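Local coordinates for protein alpha-2,3-sialyltransferase (Campylobacter jejuni, PDB 2P2V) that probably transfers sialic acid from a CMP-sialic acid donor to acceptor sugars through an alpha-2,3 linkage, this chain holding its glycosyltransferase domain, at residues Y52-K61 against L250-I261. Sequence-based numbering, arbitrary orientation.
Sequences YFEDKYYLGK and LENKHNNSINDI
A single beta bridge between Lys-56 and Asn-252 joins two loops of this sialyltransferase domain, an alpha/beta fold built on a parallel beta sheet: the connection from strand 44-48 to strand 62-68, and the long loop ahead of helix 268-283. Two backbone bonds make the bridge. The amide N of Tyr-57 meets Glu-251 O at 2.8 Å and almost straight (166°), while Lys-253 N gives a longer bond of 3.3 Å to Asp-55 O. A water extends the link from Tyr-57 O to Glu-251 N.

Lys-253 is the main side chain of the contact. Its long, flexible chain, bent at chi2 (-100°) and chi4, carries NZ across to two backbone carbonyls of the other loop, Tyr-52 O at 2.8 Å and Glu-54 O at 2.9 Å, both weak bonds. The carboxylate of Glu-54, salt-bridged to Arg-47 through OE1 and hydrogen-bonded to Tyr-89 OH through OE2, lies near, though not in contact, and its charge may favour the ammonium there.

Tyr-57 and Phe-53 offer ring faces. Lys-253 CD makes a CH-pi contact with Tyr-57, 3.9 Å from the ring centroid, and Lys-61 CG, from the ring's own loop, covers the opposite face; Tyr-57 OH is hydrogen-bonded to Glu-88 O and shares a water with Ser-257 OG. Phe-53 receives Asn-259 O over one face. Tyr-52 instead takes Ile-261 N at its edge and, obliquely, the CG2 methyl of the beta-branched Ile-258, 4.1 Å from Tyr-52 CD2.

Beyond them Ile-261, whose side chain lies about 6 Å from the bound CMP-sialic acid analogue, has its CB 3.3 Å from Tyr-52 OH, a hydroxyl hydrogen-bonded to Gln-76 OE1.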
ATOM      1  N   TYR A  52      24.306  21.957  17.252  1.00 28.36           N
ATOM      2  CA  TYR A  52      24.866  23.183  16.660  1.00 28.37           C
ATOM      3  C   TYR A  52      24.834  24.365  17.642  1.00 28.38           C
ATOM      4  O   TYR A  52      25.392  25.442  17.343  1.00 29.18           O
ATOM      5  CB  TYR A  52      24.085  23.584  15.390  1.00 26.87           C
ATOM      6  CG  TYR A  52      22.588  23.542  15.570  1.00 28.66           C
ATOM      7  CD1 TYR A  52      21.875  22.352  15.368  1.00 27.99           C
ATOM      8  CD2 TYR A  52      21.883  24.676  15.937  1.00 26.94           C
ATOM      9  CE1 TYR A  52      20.539  22.275  15.552  1.00 29.71           C
ATOM     10  CE2 TYR A  52      20.531  24.610  16.135  1.00 27.43           C
ATOM     11  CZ  TYR A  52      19.848  23.410  15.932  1.00 28.44           C
ATOM     12  OH  TYR A  52      18.482  23.341  16.098  1.00 30.63           O
ATOM     13  N   PHE A  53      24.180  24.164  18.773  1.00 29.40           N
ATOM     14  CA  PHE A  53      24.264  25.101  19.904  1.00 31.54           C
ATOM     15  C   PHE A  53      25.705  25.206  20.437  1.00 33.04           C
ATOM     16  O   PHE A  53      26.057  26.212  21.082  1.00 33.60           O
ATOM     17  CB  PHE A  53      23.356  24.663  21.044  1.00 32.30           C
ATOM     18  CG  PHE A  53      21.901  25.095  20.917  1.00 35.81           C
ATOM     19  CD1 PHE A  53      21.233  25.080  19.691  1.00 36.31           C
ATOM     20  CD2 PHE A  53      21.187  25.470  22.053  1.00 37.97           C
ATOM     21  CE1 PHE A  53      19.879  25.425  19.605  1.00 36.17           C
ATOM     22  CE2 PHE A  53      19.819  25.865  21.973  1.00 37.56           C
ATOM     23  CZ  PHE A  53      19.180  25.834  20.743  1.00 37.21           C
ATOM     24  N   GLU A  54      26.541  24.200  20.152  1.00 32.78           N
ATOM     25  CA  GLU A  54      27.949  24.196  20.582  1.00 33.40           C
ATOM     26  C   GLU A  54      28.685  25.450  20.131  1.00 34.20           C
ATOM     27  O   GLU A  54      28.531  25.895  18.989  1.00 34.56           O
ATOM     28  CB  GLU A  54      28.693  22.928  20.083  1.00 33.03           C
ATOM     29  CG  GLU A  54      28.921  22.877  18.581  1.00 30.92           C
ATOM     30  CD  GLU A  54      29.562  21.575  18.122  1.00 31.53           C
ATOM     31  OE1 GLU A  54      29.775  20.702  18.992  1.00 30.74           O
ATOM     32  OE2 GLU A  54      29.871  21.426  16.895  1.00 30.31           O
ATOM     33  N   ASP A  55      29.501  26.004  21.037  1.00 35.99           N
ATOM     34  CA  ASP A  55      30.251  27.248  20.786  1.00 36.80           C
ATOM     35  C   ASP A  55      31.585  26.981  20.077  1.00 36.45           C
ATOM     36  O   ASP A  55      32.212  27.885  19.519  1.00 36.43           O
ATOM     37  CB  ASP A  55      30.441  28.014  22.114  1.00 38.62           C
ATOM     38  CG  ASP A  55      31.288  27.253  23.142  1.00 42.25           C
ATOM     39  OD1 ASP A  55      31.055  26.048  23.410  1.00 45.40           O
ATOM     40  OD2 ASP A  55      32.201  27.883  23.714  1.00 45.28           O
ATOM     41  N   LYS A  56      32.021  25.729  20.081  1.00 34.88           N
ATOM     42  CA  LYS A  56      33.219  25.360  19.344  1.00 34.89           C
ATOM     43  C   LYS A  56      32.926  24.068  18.621  1.00 33.77           C
ATOM     44  O   LYS A  56      32.006  23.341  18.978  1.00 33.41           O
ATOM     45  CB  LYS A  56      34.427  25.141  20.296  1.00 34.48           C
ATOM     46  CG  LYS A  56      34.673  26.303  21.274  1.00 37.22           C
ATOM     47  CD  LYS A  56      35.848  26.043  22.195  1.00 37.70           C
ATOM     48  CE  LYS A  56      36.080  27.292  23.043  1.00 41.20           C
ATOM     49  NZ  LYS A  56      37.127  27.008  24.052  1.00 45.69           N
ATOM     50  N   TYR A  57      33.736  23.759  17.630  1.00 32.83           N
ATOM     51  CA  TYR A  57      33.567  22.518  16.922  1.00 33.21           C
ATOM     52  C   TYR A  57      34.156  21.362  17.716  1.00 33.51           C
ATOM     53  O   TYR A  57      35.187  20.812  17.307  1.00 33.11           O
ATOM     54  CB  TYR A  57      34.206  22.591  15.549  1.00 32.55           C
ATOM     55  CG  TYR A  57      33.441  23.472  14.577  1.00 34.12           C
ATOM     56  CD1 TYR A  57      32.184  23.063  14.063  1.00 32.84           C
ATOM     57  CD2 TYR A  57      33.955  24.708  14.171  1.00 33.12           C
ATOM     58  CE1 TYR A  57      31.485  23.853  13.170  1.00 32.55           C
ATOM     59  CE2 TYR A  57      33.250  25.523  13.283  1.00 34.43           C
ATOM     60  CZ  TYR A  57      32.020  25.078  12.785  1.00 33.14           C
ATOM     61  OH  TYR A  57      31.339  25.852  11.903  1.00 32.04           O
ATOM     62  N   TYR A  58      33.471  20.957  18.789  1.00 32.64           N
ATOM     63  CA  TYR A  58      34.006  19.876  19.674  1.00 33.92           C
ATOM     64  C   TYR A  58      34.305  18.547  18.999  1.00 33.99           C
ATOM     65  O   TYR A  58      35.139  17.772  19.491  1.00 34.12           O
ATOM     66  CB  TYR A  58      33.183  19.694  20.933  1.00 33.68           C
ATOM     67  CG  TYR A  58      33.137  20.951  21.782  1.00 36.18           C
ATOM     68  CD1 TYR A  58      34.260  21.347  22.562  1.00 36.72           C
ATOM     69  CD2 TYR A  58      31.996  21.759  21.813  1.00 37.82           C
ATOM     70  CE1 TYR A  58      34.224  22.532  23.346  1.00 38.11           C
ATOM     71  CE2 TYR A  58      31.952  22.931  22.601  1.00 38.71           C
ATOM     72  CZ  TYR A  58      33.073  23.305  23.363  1.00 37.15           C
ATOM     73  OH  TYR A  58      33.016  24.455  24.121  1.00 37.83           O
ATOM     74  N   LEU A  59      33.635  18.256  17.878  1.00 33.62           N
ATOM     75  CA  LEU A  59      33.939  17.048  17.117  1.00 33.05           C
ATOM     76  C   LEU A  59      34.192  17.333  15.631  1.00 32.42           C
ATOM     77  O   LEU A  59      34.079  16.452  14.788  1.00 34.28           O
ATOM     78  CB  LEU A  59      32.829  16.013  17.320  1.00 33.55           C
ATOM     79  CG  LEU A  59      32.945  15.215  18.614  1.00 34.51           C
ATOM     80  CD1 LEU A  59      31.755  14.284  18.731  1.00 33.80           C
ATOM     81  CD2 LEU A  59      34.256  14.388  18.602  1.00 31.97           C
ATOM     82  N   GLY A  60      34.570  18.571  15.316  1.00 31.80           N
ATOM     83  CA  GLY A  60      34.910  18.943  13.954  1.00 31.33           C
ATOM     84  C   GLY A  60      33.648  19.323  13.178  1.00 32.44           C
ATOM     85  O   GLY A  60      32.557  19.434  13.755  1.00 31.85           O
ATOM     86  N   LYS A  61      33.821  19.522  11.875  1.00 32.58           N
ATOM     87  CA  LYS A  61      32.779  20.102  11.024  1.00 33.69           C
ATOM     88  C   LYS A  61      32.047  19.050  10.203  1.00 32.18           C
ATOM     89  O   LYS A  61      30.976  19.341   9.639  1.00 32.20           O
ATOM     90  CB  LYS A  61      33.404  21.133  10.073  1.00 34.15           C
ATOM     91  CG  LYS A  61      33.945  22.413  10.731  1.00 38.13           C
ATOM     92  CD  LYS A  61      34.439  23.399   9.651  1.00 36.29           C
ATOM     93  CE  LYS A  61      33.246  24.041   8.893  1.00 43.47           C
ATOM     94  NZ  LYS A  61      33.563  24.843   7.644  1.00 42.85           N
ATOM     95  N   LEU A 250      40.928  21.998  18.081  1.00 45.77           N
ATOM     96  CA  LEU A 250      39.650  22.491  18.502  1.00 46.64           C
ATOM     97  C   LEU A 250      39.441  23.899  17.955  1.00 48.26           C
ATOM     98  O   LEU A 250      40.112  24.848  18.375  1.00 48.20           O
ATOM     99  CB  LEU A 250      39.549  22.472  20.023  1.00 45.69           C
ATOM    100  CG  LEU A 250      38.250  23.001  20.603  1.00 45.57           C
ATOM    101  CD1 LEU A 250      37.051  22.175  20.070  1.00 44.45           C
ATOM    102  CD2 LEU A 250      38.284  22.985  22.113  1.00 45.45           C
ATOM    103  N   GLU A 251      38.489  24.023  17.031  1.00 49.66           N
ATOM    104  CA  GLU A 251      38.217  25.270  16.314  1.00 51.31           C
ATOM    105  C   GLU A 251      37.018  26.015  16.898  1.00 51.47           C
ATOM    106  O   GLU A 251      36.008  25.407  17.260  1.00 49.95           O
ATOM    107  CB  GLU A 251      37.991  24.966  14.835  1.00 51.09           C
ATOM    108  CG  GLU A 251      37.927  26.182  13.918  1.00 53.92           C
ATOM    109  CD  GLU A 251      37.456  25.836  12.507  1.00 54.82           C
ATOM    110  OE1 GLU A 251      37.658  24.664  12.078  1.00 58.13           O
ATOM    111  OE2 GLU A 251      36.892  26.746  11.832  1.00 58.73           O
ATOM    112  N   ASN A 252      37.131  27.340  17.001  1.00 51.91           N
ATOM    113  CA  ASN A 252      35.986  28.132  17.437  1.00 53.24           C
ATOM    114  C   ASN A 252      34.969  28.300  16.313  1.00 52.93           C
ATOM    115  O   ASN A 252      35.289  28.161  15.128  1.00 52.09           O
ATOM    116  CB  ASN A 252      36.409  29.503  17.989  1.00 53.88           C
ATOM    117  CG  ASN A 252      36.694  29.464  19.482  1.00 57.58           C
ATOM    118  OD1 ASN A 252      37.628  28.780  19.935  1.00 59.92           O
ATOM    119  ND2 ASN A 252      35.879  30.191  20.263  1.00 58.71           N
ATOM    120  N   LYS A 253      33.740  28.580  16.701  1.00 53.66           N
ATOM    121  CA  LYS A 253      32.708  28.928  15.742  1.00 55.04           C
ATOM    122  C   LYS A 253      32.831  30.420  15.398  1.00 56.24           C
ATOM    123  O   LYS A 253      33.005  31.265  16.308  1.00 56.41           O
ATOM    124  CB  LYS A 253      31.327  28.641  16.341  1.00 54.41           C
ATOM    125  CG  LYS A 253      31.025  27.158  16.644  1.00 53.46           C
ATOM    126  CD  LYS A 253      30.187  26.536  15.568  1.00 49.51           C
ATOM    127  CE  LYS A 253      29.410  25.384  16.065  1.00 48.17           C
ATOM    128  NZ  LYS A 253      27.945  25.671  16.114  1.00 43.61           N
ATOM    129  N   HIS A 254      32.724  30.761  14.109  1.00 57.30           N
ATOM    130  CA  HIS A 254      32.572  32.176  13.750  1.00 58.26           C
ATOM    131  C   HIS A 254      31.409  32.779  14.528  1.00 57.84           C
ATOM    132  O   HIS A 254      30.522  32.057  14.983  1.00 57.16           O
ATOM    133  CB  HIS A 254      32.377  32.410  12.256  1.00 59.18           C
ATOM    134  CG  HIS A 254      32.122  33.849  11.928  1.00 62.69           C
ATOM    135  ND1 HIS A 254      30.853  34.356  11.726  1.00 66.30           N
ATOM    136  CD2 HIS A 254      32.967  34.907  11.843  1.00 66.40           C
ATOM    137  CE1 HIS A 254      30.932  35.654  11.486  1.00 66.82           C
ATOM    138  NE2 HIS A 254      32.202  36.016  11.558  1.00 67.61           N
ATOM    139  N   ASN A 255      31.408  34.101  14.679  1.00 57.82           N
ATOM    140  CA  ASN A 255      30.529  34.736  15.667  1.00 58.17           C
ATOM    141  C   ASN A 255      29.053  34.680  15.331  1.00 57.33           C
ATOM    142  O   ASN A 255      28.191  34.562  16.222  1.00 57.81           O
ATOM    143  CB  ASN A 255      30.921  36.185  15.933  1.00 58.75           C
ATOM    144  CG  ASN A 255      30.739  36.551  17.385  1.00 60.65           C
ATOM    145  OD1 ASN A 255      29.703  37.094  17.781  1.00 60.79           O
ATOM    146  ND2 ASN A 255      31.729  36.202  18.201  1.00 61.89           N
ATOM    147  N   ASN A 256      28.774  34.779  14.038  1.00 55.50           N
ATOM    148  CA  ASN A 256      27.409  34.767  13.567  1.00 53.86           C
ATOM    149  C   ASN A 256      26.994  33.364  13.116  1.00 51.54           C
ATOM    150  O   ASN A 256      26.197  33.203  12.192  1.00 51.36           O
ATOM    151  CB  ASN A 256      27.227  35.843  12.501  1.00 54.57           C
ATOM    152  CG  ASN A 256      27.315  37.243  13.098  1.00 56.30           C
ATOM    153  OD1 ASN A 256      28.344  37.630  13.661  1.00 58.03           O
ATOM    154  ND2 ASN A 256      26.223  37.990  13.012  1.00 58.85           N
ATOM    155  N   SER A 257      27.566  32.361  13.781  1.00 48.30           N
ATOM    156  CA  SER A 257      27.117  30.988  13.643  1.00 45.73           C
ATOM    157  C   SER A 257      25.653  30.871  14.044  1.00 42.89           C
ATOM    158  O   SER A 257      25.211  31.502  14.992  1.00 42.24           O
ATOM    159  CB  SER A 257      27.956  30.075  14.533  1.00 45.04           C
ATOM    160  OG  SER A 257      29.195  29.847  13.894  1.00 49.17           O
ATOM    161  N   ILE A 258      24.908  30.031  13.331  1.00 41.14           N
ATOM    162  CA  ILE A 258      23.600  29.586  13.807  1.00 39.34           C
ATOM    163  C   ILE A 258      23.783  28.928  15.170  1.00 39.74           C
ATOM    164  O   ILE A 258      24.534  27.937  15.318  1.00 40.20           O
ATOM    165  CB  ILE A 258      22.962  28.560  12.814  1.00 39.04           C
ATOM    166  CG1 ILE A 258      22.661  29.215  11.444  1.00 37.70           C
ATOM    167  CG2 ILE A 258      21.725  27.938  13.424  1.00 37.11           C
ATOM    168  CD1 ILE A 258      22.426  28.227  10.304  1.00 38.40           C
ATOM    169  N   ASN A 259      23.101  29.465  16.162  1.00 39.62           N
ATOM    170  CA  ASN A 259      23.222  28.980  17.520  1.00 40.55           C
ATOM    171  C   ASN A 259      21.903  28.717  18.182  1.00 39.57           C
ATOM    172  O   ASN A 259      21.856  28.473  19.387  1.00 41.61           O
ATOM    173  CB  ASN A 259      24.003  29.975  18.381  1.00 42.29           C
ATOM    174  CG  ASN A 259      23.303  31.340  18.523  1.00 45.42           C
ATOM    175  OD1 ASN A 259      22.303  31.651  17.849  1.00 47.59           O
ATOM    176  ND2 ASN A 259      23.857  32.175  19.402  1.00 50.69           N
ATOM    177  N   ASP A 260      20.813  28.809  17.424  1.00 37.64           N
ATOM    178  CA  ASP A 260      19.471  28.487  17.963  1.00 34.79           C
ATOM    179  C   ASP A 260      18.759  27.803  16.792  1.00 32.10           C
ATOM    180  O   ASP A 260      19.187  27.967  15.647  1.00 29.78           O
ATOM    181  CB  ASP A 260      18.754  29.773  18.371  1.00 35.34           C
ATOM    182  CG  ASP A 260      17.570  29.538  19.289  1.00 38.31           C
ATOM    183  OD1 ASP A 260      17.256  28.372  19.595  1.00 38.05           O
ATOM    184  OD2 ASP A 260      16.914  30.552  19.693  1.00 40.18           O
ATOM    185  N   ILE A 261      17.749  26.997  17.105  1.00 30.19           N
ATOM    186  CA  ILE A 261      16.933  26.312  16.093  1.00 30.35           C
ATOM    187  C   ILE A 261      16.231  27.387  15.269  1.00 30.48           C
ATOM    188  O   ILE A 261      15.725  28.371  15.838  1.00 29.59           O
ATOM    189  CB  ILE A 261      15.917  25.305  16.739  1.00 29.50           C
ATOM    190  CG1 ILE A 261      15.204  24.457  15.687  1.00 28.22           C
ATOM    191  CG2 ILE A 261      14.868  26.036  17.704  1.00 29.60           C
ATOM    192  CD1 ILE A 261      14.397  23.288  16.335  1.00 30.25           C
TER
HETATM  193  O   HOH W   1      37.535  21.477  15.796  1.00 34.70           O
HETATM  194  O   HOH W   2      30.860  28.376  12.199  1.00 48.86           O
HETATM  195  O   HOH W   3      34.677  27.092   9.834  1.00 70.34           O